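African horse sickness virus (serotype 4) VP7 (African horsesickness virus, PDB 1AHS) forms the surface of the viral core as a trimeric structural protein that binds the inner capsid protein VP3, the piece described here being its top domain. Local coordinates at residues G2-A7 and F120-Y125; I59-R64 and V98-I103; W63-I68 and V92-V97; A75-A80 and A113-L118. All coordinates share one frame; numbering follows the deposited sequence.

All four contacts involve strand 59-65 or 116-122, neighbours in one antiparallel sheet, contact 4 at the beginning of 116-122 and contact 1 at its end. Contacts 1 and 2, centres about 11 Å apart, are tied by backbone bonds between these strands. Contact 3 carries on along strand 59-65 and shares Trp-63 and Arg-64 with contact 2, their centres about 12 Å apart. The centre of contact 4 is about 24 Å from that of contact 1 and about 14 Å from that of contact 3, which it touches where Ser-79 OG is hydrogen-bonded to Leu-66 O. A salt bridge joins Arg-64 to Glu-121 of contact 1. All contacts reach a neighbouring subunit, contact 2 through Arg-64.

Contact 1: G2-A7 and F120-Y125; sequences GPYAGA and FEVLWY
Pro-3 makes the apolar heart of this contact, the CG-CD edge of its ring reaching toward Val-122, with CD and CG both 3.8 Å from Val-122 CG1. The other branch of the valine serves a different partner. With CG1 anti to the backbone N (chi1 176°), CG2 is turned to the end of Tyr-4, 3.3 Å from Tyr-4 OH and 3.8 Å from Tyr-4 CE2. Tyr-4 also takes Pro-3 CG over the centre of its ring.

The aromatic contact is a CH-pi one. Pro-3 CB lies over a face of the Tyr-125 ring, 4.1 Å from the centroid and displaced toward the rim, as the two side chains slide past each other in opposite directions. Tyr-125 is poorly ordered and touches a crystal neighbour, so this part is the less certain.

The loop at the start of the chain lies against the end of strand 116-122, at one end of the antiparallel beta sandwich of the VP7 top domain. Gly-2 to Ala-5 and Tyr-4 to Ala-7 each make a type I beta turn, the second closed by Ala-7 N to Tyr-4 O at 3.2 Å.

Polar bonding runs to parts beyond the two segments. Tyr-4 OH is hydrogen-bonded to Leu-49 O, and Tyr-4 O to Arg-64 of the second subunit. Val-122 O takes a bond from Asn-31 ND2.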
loop_
_atom_site.group_PDB
_atom_site.type_symbol
_atom_site.label_atom_id
_atom_site.label_comp_id
_atom_site.label_asym_id
_atom_site.label_seq_id
_atom_site.Cartn_x
_atom_site.Cartn_y
_atom_site.Cartn_z
ATOM N N GLY B 2 -13.124 4.481 5.830
ATOM C CA GLY B 2 -12.066 4.568 6.820
ATOM C C GLY B 2 -12.027 6.044 7.164
ATOM O O GLY B 2 -12.484 6.887 6.380
ATOM N N PRO B 3 -11.365 6.417 8.242
ATOM C CA PRO B 3 -11.356 7.830 8.583
ATOM C C PRO B 3 -10.683 8.805 7.663
ATOM O O PRO B 3 -10.958 10.008 7.735
ATOM C CB PRO B 3 -10.704 7.821 9.936
ATOM C CG PRO B 3 -9.763 6.674 9.838
ATOM C CD PRO B 3 -10.556 5.620 9.174
ATOM N N TYR B 4 -9.848 8.312 6.753
ATOM C CA TYR B 4 -9.072 9.216 5.913
ATOM C C TYR B 4 -9.520 9.249 4.476
ATOM O O TYR B 4 -8.788 9.724 3.598
ATOM C CB TYR B 4 -7.563 8.871 5.999
ATOM C CG TYR B 4 -7.022 8.740 7.424
ATOM C CD1 TYR B 4 -7.450 9.597 8.436
ATOM C CD2 TYR B 4 -6.234 7.655 7.792
ATOM C CE1 TYR B 4 -7.128 9.348 9.779
ATOM C CE2 TYR B 4 -5.907 7.414 9.127
ATOM C CZ TYR B 4 -6.371 8.259 10.101
ATOM O OH TYR B 4 -6.142 7.971 11.413
ATOM N N ALA B 5 -10.758 8.837 4.237
ATOM C CA ALA B 5 -11.284 8.812 2.874
ATOM C C ALA B 5 -11.339 10.177 2.199
ATOM O O ALA B 5 -11.135 10.269 1.002
ATOM C CB ALA B 5 -12.652 8.119 2.839
ATOM N N GLY B 6 -11.445 11.244 2.973
ATOM C CA GLY B 6 -11.547 12.561 2.379
ATOM C C GLY B 6 -10.275 13.319 2.148
ATOM O O GLY B 6 -10.318 14.493 1.800
ATOM N N ALA B 7 -9.142 12.662 2.354
ATOM C CA ALA B 7 -7.834 13.271 2.163
ATOM C C ALA B 7 -7.792 13.654 0.699
ATOM O O ALA B 7 -8.241 12.885 -0.148
ATOM C CB ALA B 7 -6.769 12.237 2.448
ATOM N N PHE B 120 0.490 3.905 10.814
ATOM C CA PHE B 120 -0.658 3.795 11.739
ATOM C C PHE B 120 -1.764 3.243 10.908
ATOM O O PHE B 120 -2.076 3.809 9.904
ATOM C CB PHE B 120 -1.116 5.167 12.234
ATOM C CG PHE B 120 -0.144 5.822 13.141
ATOM C CD1 PHE B 120 -0.169 5.561 14.484
ATOM C CD2 PHE B 120 0.871 6.611 12.634
ATOM C CE1 PHE B 120 0.825 6.092 15.312
ATOM C CE2 PHE B 120 1.872 7.148 13.451
ATOM C CZ PHE B 120 1.851 6.882 14.783
ATOM N N GLU B 121 -2.375 2.157 11.305
ATOM C CA GLU B 121 -3.431 1.628 10.493
ATOM C C GLU B 121 -4.679 1.621 11.337
ATOM O O GLU B 121 -4.691 1.007 12.385
ATOM C CB GLU B 121 -3.108 0.186 10.105
ATOM C CG GLU B 121 -4.252 -0.518 9.379
ATOM C CD GLU B 121 -3.904 -1.910 8.954
ATOM O OE1 GLU B 121 -2.731 -2.318 9.138
ATOM O OE2 GLU B 121 -4.795 -2.603 8.416
ATOM N N VAL B 122 -5.714 2.312 10.907
ATOM C CA VAL B 122 -6.948 2.341 11.654
ATOM C C VAL B 122 -7.730 1.077 11.394
ATOM O O VAL B 122 -8.001 0.713 10.262
ATOM C CB VAL B 122 -7.728 3.533 11.274
ATOM C CG1 VAL B 122 -9.045 3.538 11.947
ATOM C CG2 VAL B 122 -6.943 4.740 11.640
ATOM N N LEU B 123 -8.168 0.432 12.456
ATOM C CA LEU B 123 -8.839 -0.845 12.332
ATOM C C LEU B 123 -10.351 -0.910 12.173
ATOM O O LEU B 123 -10.858 -1.372 11.161
ATOM C CB LEU B 123 -8.343 -1.791 13.433
ATOM C CG LEU B 123 -6.855 -2.174 13.316
ATOM C CD1 LEU B 123 -6.502 -3.163 14.376
ATOM C CD2 LEU B 123 -6.583 -2.823 11.975
ATOM N N TRP B 124 -11.099 -0.593 13.192
ATOM C CA TRP B 124 -12.554 -0.613 13.010
ATOM C C TRP B 124 -12.809 0.779 13.537
ATOM O O TRP B 124 -11.909 1.382 14.194
ATOM C CB TRP B 124 -13.254 -1.717 13.849
ATOM N N TYR B 125 -13.950 1.360 13.186
ATOM C CA TYR B 125 -14.191 2.693 13.705
ATOM C C TYR B 125 -15.651 3.185 13.754
ATOM O O TYR B 125 -16.388 3.151 12.748
ATOM C CB TYR B 125 -13.136 3.659 13.094
ATOM C CG TYR B 125 -13.597 4.806 12.238
ATOM C CD1 TYR B 125 -14.091 4.609 10.945
ATOM C CD2 TYR B 125 -13.513 6.101 12.730
ATOM C CE1 TYR B 125 -14.499 5.679 10.194
ATOM C CE2 TYR B 125 -13.908 7.157 12.001
ATOM C CZ TYR B 125 -14.398 6.959 10.742
ATOM O OH TYR B 125 -14.801 8.089 10.083
#

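Contact 2: I59-R64 and V98-I103; sequences IYFVWR and VAWNTI
Phe-61 and Val-98 face each other as an antiparallel hydrogen-bonded pair, and the phenylalanine ring spans the distance to Trp-100. Its CB packs on Glu-121 O of the next strand. From there CG sits between the backbone N and the carbonyl carbon (chi1 76°), which brings the ring back across strand 98-100. CG is 4.0 Å from Val-98 CG1, a methyl modelled too near Phe-61 O, so that the places of both are less certain. Along that side CD1 and CE1 come closer, CE1 at 3.5 Å from Val-98 CG1, which lies over one face of the ring in a CH-pi contact. Along the ring's other edge, CE2 meets Trp-100 CB at 3.8 Å, close to the ring plane. At the tip, CZ meets both methyls, 3.8 Å from Val-98 CG1 and 4.1 Å from Val-98 CG2.

The backbone ladder is that of an edge strand in an antiparallel sheet, 98-100 being the outermost strand on this side within the chain. Ile-59 and Trp-100 exchange two nearly straight bonds, Ile-59 N to Trp-100 O at 3.0 Å and Trp-100 N to Ile-59 O at 2.9 Å, and Phe-61 N reaches Val-98 O at 3.0 Å. Between these pairs Tyr-60 and Ala-99 form the non-hydrogen-bonded pair, their side chains on the sheet face away from Phe-61.

Trp-100 NE1 bonds to Ala-104 O, while its ring touches Leu-49 of helix 46-49. Val-87 of strand 84-87 touches Phe-61, Val-98 and Trp-100.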
loop_
_atom_site.group_PDB
_atom_site.type_symbol
_atom_site.label_atom_id
_atom_site.label_comp_id
_atom_site.label_asym_id
_atom_site.label_seq_id
_atom_site.Cartn_x
_atom_site.Cartn_y
_atom_site.Cartn_z
ATOM N N ILE B 59 -11.386 5.825 17.854
ATOM C CA ILE B 59 -10.672 5.202 16.731
ATOM C C ILE B 59 -9.820 4.074 17.281
ATOM O O ILE B 59 -9.204 4.257 18.303
ATOM C CB ILE B 59 -9.720 6.224 16.125
ATOM C CG1 ILE B 59 -10.441 7.021 15.084
ATOM C CG2 ILE B 59 -8.477 5.615 15.541
ATOM C CD1 ILE B 59 -9.476 7.880 14.361
ATOM N N TYR B 60 -9.798 2.912 16.645
ATOM C CA TYR B 60 -8.955 1.812 17.109
ATOM C C TYR B 60 -7.758 1.746 16.156
ATOM O O TYR B 60 -7.963 1.754 14.956
ATOM C CB TYR B 60 -9.724 0.500 17.013
ATOM C CG TYR B 60 -10.594 0.167 18.211
ATOM C CD1 TYR B 60 -10.059 -0.499 19.305
ATOM C CD2 TYR B 60 -11.927 0.572 18.286
ATOM C CE1 TYR B 60 -10.820 -0.761 20.463
ATOM C CE2 TYR B 60 -12.707 0.320 19.449
ATOM C CZ TYR B 60 -12.138 -0.344 20.540
ATOM O OH TYR B 60 -12.847 -0.583 21.718
ATOM N N PHE B 61 -6.522 1.699 16.645
ATOM C CA PHE B 61 -5.374 1.626 15.734
ATOM C C PHE B 61 -4.161 0.849 16.233
ATOM O O PHE B 61 -4.088 0.551 17.408
ATOM C CB PHE B 61 -4.927 3.019 15.373
ATOM C CG PHE B 61 -4.166 3.730 16.456
ATOM C CD1 PHE B 61 -2.817 3.481 16.656
ATOM C CD2 PHE B 61 -4.771 4.754 17.183
ATOM C CE1 PHE B 61 -2.088 4.244 17.548
ATOM C CE2 PHE B 61 -4.055 5.517 18.075
ATOM C CZ PHE B 61 -2.713 5.263 18.255
ATOM N N VAL B 62 -3.265 0.458 15.324
ATOM C CA VAL B 62 -2.009 -0.205 15.690
ATOM C C VAL B 62 -0.943 0.559 14.976
ATOM O O VAL B 62 -1.219 1.162 13.964
ATOM C CB VAL B 62 -1.832 -1.635 15.177
ATOM C CG1 VAL B 62 -2.588 -2.530 15.973
ATOM C CG2 VAL B 62 -2.288 -1.790 13.788
ATOM N N TRP B 63 0.268 0.585 15.518
ATOM C CA TRP B 63 1.361 1.240 14.820
ATOM C C TRP B 63 2.532 0.259 14.717
ATOM O O TRP B 63 2.559 -0.778 15.381
ATOM C CB TRP B 63 1.795 2.502 15.544
ATOM C CG TRP B 63 2.503 2.244 16.801
ATOM C CD1 TRP B 63 1.953 1.988 18.022
ATOM C CD2 TRP B 63 3.919 2.194 16.976
ATOM N NE1 TRP B 63 2.943 1.781 18.943
ATOM C CE2 TRP B 63 4.161 1.902 18.327
ATOM C CE3 TRP B 63 5.020 2.361 16.109
ATOM C CZ2 TRP B 63 5.458 1.771 18.838
ATOM C CZ3 TRP B 63 6.322 2.228 16.628
ATOM C CH2 TRP B 63 6.520 1.939 17.972
ATOM N N ARG B 64 3.418 0.505 13.769
ATOM C CA ARG B 64 4.615 -0.292 13.626
ATOM C C ARG B 64 5.595 0.399 12.724
ATOM O O ARG B 64 5.225 1.266 11.944
ATOM C CB ARG B 64 4.365 -1.762 13.253
ATOM C CG ARG B 64 3.502 -2.049 12.116
ATOM C CD ARG B 64 2.080 -2.297 12.587
ATOM N NE ARG B 64 1.556 -3.628 12.270
ATOM C CZ ARG B 64 0.638 -3.860 11.341
ATOM N NH1 ARG B 64 0.142 -2.856 10.608
ATOM N NH2 ARG B 64 0.194 -5.087 11.179
ATOM N N VAL B 98 -4.751 -0.317 20.104
ATOM C CA VAL B 98 -4.968 0.731 21.087
ATOM C C VAL B 98 -6.275 1.478 20.798
ATOM O O VAL B 98 -6.556 1.770 19.640
ATOM C CB VAL B 98 -3.748 1.708 21.123
ATOM C CG1 VAL B 98 -3.069 1.770 19.805
ATOM C CG2 VAL B 98 -4.165 3.080 21.433
ATOM N N ALA B 99 -7.093 1.725 21.841
ATOM C CA ALA B 99 -8.385 2.469 21.742
ATOM C C ALA B 99 -8.109 3.939 22.010
ATOM O O ALA B 99 -7.711 4.297 23.110
ATOM C CB ALA B 99 -9.389 1.940 22.769
ATOM N N TRP B 100 -8.283 4.790 21.016
ATOM C CA TRP B 100 -7.987 6.207 21.176
ATOM C C TRP B 100 -9.265 7.036 21.248
ATOM O O TRP B 100 -10.150 6.899 20.396
ATOM C CB TRP B 100 -7.156 6.687 19.999
ATOM C CG TRP B 100 -6.759 8.096 20.084
ATOM C CD1 TRP B 100 -6.335 8.752 21.201
ATOM C CD2 TRP B 100 -6.655 9.033 18.993
ATOM N NE1 TRP B 100 -5.966 10.048 20.868
ATOM C CE2 TRP B 100 -6.159 10.240 19.527
ATOM C CE3 TRP B 100 -6.919 8.957 17.632
ATOM C CZ2 TRP B 100 -5.931 11.364 18.744
ATOM C CZ3 TRP B 100 -6.688 10.067 16.855
ATOM C CH2 TRP B 100 -6.200 11.255 17.405
ATOM N N ASN B 101 -9.315 7.978 22.181
ATOM C CA ASN B 101 -10.517 8.730 22.300
ATOM C C ASN B 101 -10.634 9.911 21.382
ATOM O O ASN B 101 -11.635 10.595 21.443
ATOM C CB ASN B 101 -10.788 9.104 23.744
ATOM C CG ASN B 101 -9.771 10.059 24.299
ATOM O OD1 ASN B 101 -9.123 10.801 23.557
ATOM N ND2 ASN B 101 -9.654 10.091 25.615
ATOM N N THR B 102 -9.643 10.159 20.535
ATOM C CA THR B 102 -9.716 11.285 19.590
ATOM C C THR B 102 -9.203 12.586 20.165
ATOM O O THR B 102 -8.796 13.502 19.446
ATOM C CB THR B 102 -11.170 11.438 19.152
ATOM O OG1 THR B 102 -11.490 10.349 18.276
ATOM C CG2 THR B 102 -11.481 12.762 18.582
ATOM N N ILE B 103 -9.119 12.617 21.487
ATOM C CA ILE B 103 -8.746 13.826 22.209
ATOM C C ILE B 103 -7.357 13.824 22.749
ATOM O O ILE B 103 -6.640 14.825 22.632
ATOM C CB ILE B 103 -9.665 14.037 23.463
ATOM C CG1 ILE B 103 -11.115 14.111 23.044
ATOM C CG2 ILE B 103 -9.328 15.343 24.175
ATOM C CD1 ILE B 103 -11.350 15.226 22.065
#

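Contact 3: W63-I68 and V92-V97; sequences WRPLRI and VAAGDV
Trp-63 uses three polar atoms on residues 92-96: O and, through a water, N on the turn from Ala-93 to Asp-96, and NE1 on Val-92 just before it. Trp-63 N donates to a water oxygen 3.0 Å away, and that water passes its own two hydrogens on to Ala-93 O and Asp-96 O. Trp-63 O accepts from Gly-95 N at 3.3 Å, the donor lying nearly along the C=O axis, though this bond is long and bent at the hydrogen (145°). The indole NE1 makes the third bond, to Val-92 O at 3.3 Å. That oxygen lies close to the ring plane, but the N-H comes from above the carbonyl plane and is equally bent (144°), so this bond too looks a modest one.

Packing follows from the same fit. Trp-63 CG lies between the backbone N and the carbonyl carbon (chi1 71°), which lays the indole under the turn. Ala-94 CA then sits over the five-membered ring, 4.1 Å from its centroid, a CH-pi contact. Ala-94 CB meets Trp-63 CZ2 at 4.1 Å and Pro-65 CD at 4.2 Å. The turn is of type II, with Gly-95 at a positive phi.

The turn lies in the link between strands 90-92 and 98-100, and is fastened here to strand 59-65. Deeper in, the tryptophan packs on Val-85 of strand 84-87 and on Leu-118 and Phe-120 of strand 116-122.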
loop_
_atom_site.group_PDB
_atom_site.type_symbol
_atom_site.label_atom_id
_atom_site.label_comp_id
_atom_site.label_asym_id
_atom_site.label_seq_id
_atom_site.Cartn_x
_atom_site.Cartn_y
_atom_site.Cartn_z
ATOM N N TRP B 63 0.268 0.585 15.518
ATOM C CA TRP B 63 1.361 1.240 14.820
ATOM C C TRP B 63 2.532 0.259 14.717
ATOM O O TRP B 63 2.559 -0.778 15.381
ATOM C CB TRP B 63 1.795 2.502 15.544
ATOM C CG TRP B 63 2.503 2.244 16.801
ATOM C CD1 TRP B 63 1.953 1.988 18.022
ATOM C CD2 TRP B 63 3.919 2.194 16.976
ATOM N NE1 TRP B 63 2.943 1.781 18.943
ATOM C CE2 TRP B 63 4.161 1.902 18.327
ATOM C CE3 TRP B 63 5.020 2.361 16.109
ATOM C CZ2 TRP B 63 5.458 1.771 18.838
ATOM C CZ3 TRP B 63 6.322 2.228 16.628
ATOM C CH2 TRP B 63 6.520 1.939 17.972
ATOM N N ARG B 64 3.418 0.505 13.769
ATOM C CA ARG B 64 4.615 -0.292 13.626
ATOM C C ARG B 64 5.595 0.399 12.724
ATOM O O ARG B 64 5.225 1.266 11.944
ATOM C CB ARG B 64 4.365 -1.762 13.253
ATOM C CG ARG B 64 3.502 -2.049 12.116
ATOM C CD ARG B 64 2.080 -2.297 12.587
ATOM N NE ARG B 64 1.556 -3.628 12.270
ATOM C CZ ARG B 64 0.638 -3.860 11.341
ATOM N NH1 ARG B 64 0.142 -2.856 10.608
ATOM N NH2 ARG B 64 0.194 -5.087 11.179
ATOM N N PRO B 65 6.876 0.195 12.981
ATOM C CA PRO B 65 7.942 0.798 12.194
ATOM C C PRO B 65 8.096 0.026 10.904
ATOM O O PRO B 65 7.597 -1.093 10.809
ATOM C CB PRO B 65 9.155 0.618 13.101
ATOM C CG PRO B 65 8.883 -0.680 13.773
ATOM C CD PRO B 65 7.421 -0.565 14.119
ATOM N N LEU B 66 8.703 0.633 9.885
ATOM C CA LEU B 66 8.890 -0.102 8.653
ATOM C C LEU B 66 10.277 -0.641 8.725
ATOM O O LEU B 66 11.231 0.124 8.835
ATOM C CB LEU B 66 8.805 0.779 7.406
ATOM C CG LEU B 66 7.598 1.588 6.936
ATOM C CD1 LEU B 66 7.392 1.397 5.441
ATOM C CD2 LEU B 66 6.375 1.237 7.707
ATOM N N ARG B 67 10.394 -1.949 8.704
ATOM C CA ARG B 67 11.690 -2.566 8.717
ATOM C C ARG B 67 12.538 -2.048 7.503
ATOM O O ARG B 67 13.725 -1.756 7.661
ATOM C CB ARG B 67 11.494 -4.093 8.720
ATOM C CG ARG B 67 12.751 -4.913 8.432
ATOM C CD ARG B 67 13.782 -4.882 9.548
ATOM N NE ARG B 67 14.069 -6.252 9.985
ATOM C CZ ARG B 67 15.166 -6.930 9.659
ATOM N NH1 ARG B 67 16.099 -6.352 8.901
ATOM N NH2 ARG B 67 15.304 -8.200 10.048
ATOM N N ILE B 68 11.979 -2.012 6.285
ATOM C CA ILE B 68 12.726 -1.439 5.158
ATOM C C ILE B 68 11.843 -0.407 4.420
ATOM O O ILE B 68 10.615 -0.564 4.327
ATOM C CB ILE B 68 13.349 -2.477 4.108
ATOM C CG1 ILE B 68 12.275 -3.229 3.438
ATOM C CG2 ILE B 68 14.333 -3.486 4.697
ATOM C CD1 ILE B 68 12.089 -2.674 2.109
ATOM N N VAL B 92 2.706 2.794 24.306
ATOM C CA VAL B 92 2.009 1.724 23.589
ATOM C C VAL B 92 2.991 0.981 22.701
ATOM O O VAL B 92 3.857 1.578 22.060
ATOM C CB VAL B 92 0.854 2.267 22.716
ATOM C CG1 VAL B 92 0.177 1.124 21.997
ATOM C CG2 VAL B 92 -0.154 2.984 23.573
ATOM N N ALA B 93 2.825 -0.327 22.647
ATOM C CA ALA B 93 3.688 -1.184 21.866
ATOM C C ALA B 93 3.242 -1.423 20.415
ATOM O O ALA B 93 2.051 -1.349 20.109
ATOM C CB ALA B 93 3.825 -2.490 22.581
ATOM N N ALA B 94 4.211 -1.666 19.522
ATOM C CA ALA B 94 3.925 -1.957 18.115
ATOM C C ALA B 94 3.189 -3.280 18.100
ATOM O O ALA B 94 3.550 -4.190 18.851
ATOM C CB ALA B 94 5.209 -2.074 17.340
ATOM N N GLY B 95 2.132 -3.396 17.304
ATOM C CA GLY B 95 1.406 -4.663 17.280
ATOM C C GLY B 95 0.213 -4.831 18.212
ATOM O O GLY B 95 -0.590 -5.763 18.051
ATOM N N ASP B 96 0.081 -3.937 19.190
ATOM C CA ASP B 96 -1.034 -3.991 20.136
ATOM C C ASP B 96 -2.071 -3.021 19.663
ATOM O O ASP B 96 -1.740 -1.878 19.334
ATOM C CB ASP B 96 -0.625 -3.504 21.533
ATOM C CG ASP B 96 0.188 -4.516 22.330
ATOM O OD1 ASP B 96 0.348 -5.697 21.905
ATOM O OD2 ASP B 96 0.668 -4.088 23.412
ATOM N N VAL B 97 -3.325 -3.455 19.699
ATOM C CA VAL B 97 -4.472 -2.626 19.313
ATOM C C VAL B 97 -4.735 -1.608 20.430
ATOM O O VAL B 97 -4.944 -2.005 21.569
ATOM C CB VAL B 97 -5.745 -3.482 19.142
ATOM C CG1 VAL B 97 -6.851 -2.654 18.575
ATOM C CG2 VAL B 97 -5.485 -4.647 18.223
HETATM O O HOH W 1 0.200 -0.481 18.359
#

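Contact 4: A75-A80 and A113-L118; sequences ASLESA and ARRSIL
Ser-79 and Ser-116 face each other where the segments come closest, and each hydroxyl accepts a backbone N-H of the other segment. Ala-80 N gives to Ser-116 OG at 2.7 Å, the shorter but more bent bond (142°), and Ile-117 N to Ser-79 OG at 3.3 Å on a fairly straight line (161°). Here the chains pack tightly: Ala-80 CB lies 3.4 Å from Arg-114 O and 3.5 Å from Arg-114 CG.

The outer side is looser and wetter. A water gives one hydrogen to Glu-78 O and the other to Arg-115 O, bridging the two carbonyls. Arg-114 is exposed; its CG, between the backbone N and the carbonyl carbon (chi1 53°), starts the chain across Ala-80, and NH1 ends 3.0 Å from Ser-79 O. Leu-77 CD2 lies over one face of the Arg-115 guanidinium, 3.7 Å from Arg-115 NH2, and Arg-115 also makes a cation-pi contact with Tyr-16.

Leu-66 O and Asn-110 OD1 take the hydroxyl hydrogens of Ser-79 and Ser-116. Each serine thus both gives and accepts, which should hold the hydroxyls' rotation and knits the 75-80 segment to the start of strand 116-122 without a regular beta ladder.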
loop_
_atom_site.group_PDB
_atom_site.type_symbol
_atom_site.label_atom_id
_atom_site.label_comp_id
_atom_site.label_asym_id
_atom_site.label_seq_id
_atom_site.Cartn_x
_atom_site.Cartn_y
_atom_site.Cartn_z
ATOM N N ALA B 75 16.978 4.160 -2.752
ATOM C CA ALA B 75 17.839 3.249 -1.996
ATOM C C ALA B 75 17.217 2.729 -0.710
ATOM O O ALA B 75 16.602 3.501 0.012
ATOM C CB ALA B 75 19.091 3.981 -1.657
ATOM N N SER B 76 17.396 1.444 -0.407
ATOM C CA SER B 76 16.826 0.868 0.802
ATOM C C SER B 76 17.409 1.412 2.087
ATOM O O SER B 76 18.617 1.528 2.250
ATOM C CB SER B 76 16.948 -0.642 0.801
ATOM O OG SER B 76 16.199 -1.197 -0.255
ATOM N N LEU B 77 16.545 1.596 3.062
ATOM C CA LEU B 77 16.930 2.147 4.341
ATOM C C LEU B 77 16.144 1.323 5.373
ATOM O O LEU B 77 15.143 0.695 4.998
ATOM C CB LEU B 77 16.443 3.580 4.318
ATOM C CG LEU B 77 17.323 4.747 4.696
ATOM C CD1 LEU B 77 18.628 4.596 4.011
ATOM C CD2 LEU B 77 16.633 6.050 4.327
ATOM N N GLU B 78 16.641 1.199 6.612
ATOM C CA GLU B 78 15.908 0.483 7.684
ATOM C C GLU B 78 15.662 1.478 8.802
ATOM O O GLU B 78 16.477 2.379 9.060
ATOM C CB GLU B 78 16.656 -0.714 8.274
ATOM C CG GLU B 78 17.499 -1.491 7.281
ATOM C CD GLU B 78 17.824 -2.895 7.738
ATOM O OE1 GLU B 78 17.479 -3.226 8.901
ATOM O OE2 GLU B 78 18.394 -3.667 6.911
ATOM N N SER B 79 14.505 1.333 9.431
ATOM C CA SER B 79 14.084 2.184 10.530
ATOM C C SER B 79 14.975 1.956 11.745
ATOM O O SER B 79 15.399 0.803 12.045
ATOM C CB SER B 79 12.631 1.849 10.917
ATOM O OG SER B 79 11.707 2.585 10.148
ATOM N N ALA B 80 15.222 3.053 12.451
ATOM C CA ALA B 80 16.014 3.027 13.656
ATOM C C ALA B 80 15.333 2.250 14.810
ATOM O O ALA B 80 14.108 2.134 14.898
ATOM C CB ALA B 80 16.308 4.428 14.077
ATOM N N ALA B 113 19.486 6.660 15.908
ATOM C CA ALA B 113 20.410 7.453 15.074
ATOM C C ALA B 113 20.228 7.484 13.553
ATOM O O ALA B 113 21.113 7.961 12.851
ATOM C CB ALA B 113 21.868 7.098 15.408
ATOM N N ARG B 114 19.140 6.930 13.033
ATOM C CA ARG B 114 18.919 6.969 11.610
ATOM C C ARG B 114 17.450 7.307 11.397
ATOM O O ARG B 114 16.700 7.364 12.360
ATOM C CB ARG B 114 19.330 5.655 10.959
ATOM C CG ARG B 114 18.739 4.422 11.528
ATOM C CD ARG B 114 19.181 3.170 10.747
ATOM N NE ARG B 114 19.962 2.222 11.559
ATOM C CZ ARG B 114 19.550 1.017 11.979
ATOM N NH1 ARG B 114 18.344 0.560 11.684
ATOM N NH2 ARG B 114 20.345 0.264 12.737
ATOM N N ARG B 115 17.061 7.625 10.168
ATOM C CA ARG B 115 15.682 7.964 9.874
ATOM C C ARG B 115 14.750 6.790 10.054
ATOM O O ARG B 115 15.183 5.641 9.988
ATOM C CB ARG B 115 15.596 8.492 8.459
ATOM C CG ARG B 115 16.284 9.820 8.326
ATOM C CD ARG B 115 16.464 10.173 6.872
ATOM N NE ARG B 115 17.524 9.409 6.216
ATOM C CZ ARG B 115 17.925 9.620 4.960
ATOM N NH1 ARG B 115 17.349 10.564 4.219
ATOM N NH2 ARG B 115 18.954 8.935 4.467
ATOM N N SER B 116 13.472 7.069 10.299
ATOM C CA SER B 116 12.487 6.002 10.466
ATOM C C SER B 116 11.133 6.420 9.898
ATOM O O SER B 116 10.889 7.615 9.747
ATOM C CB SER B 116 12.309 5.684 11.950
ATOM O OG SER B 116 13.512 5.190 12.531
ATOM N N ILE B 117 10.292 5.454 9.515
ATOM C CA ILE B 117 8.945 5.791 9.053
ATOM C C ILE B 117 8.021 4.933 9.906
ATOM O O ILE B 117 8.301 3.751 10.083
ATOM C CB ILE B 117 8.668 5.448 7.588
ATOM C CG1 ILE B 117 9.512 6.278 6.647
ATOM C CG2 ILE B 117 7.248 5.837 7.226
ATOM C CD1 ILE B 117 9.191 5.973 5.232
ATOM N N LEU B 118 6.987 5.528 10.509
ATOM C CA LEU B 118 6.020 4.773 11.309
ATOM C C LEU B 118 4.698 4.774 10.575
ATOM O O LEU B 118 4.267 5.816 10.047
ATOM C CB LEU B 118 5.785 5.427 12.662
ATOM C CG LEU B 118 6.709 5.179 13.844
ATOM C CD1 LEU B 118 8.164 5.241 13.474
ATOM C CD2 LEU B 118 6.413 6.239 14.852
HETATM O O HOH W 2 17.409 4.731 8.250
#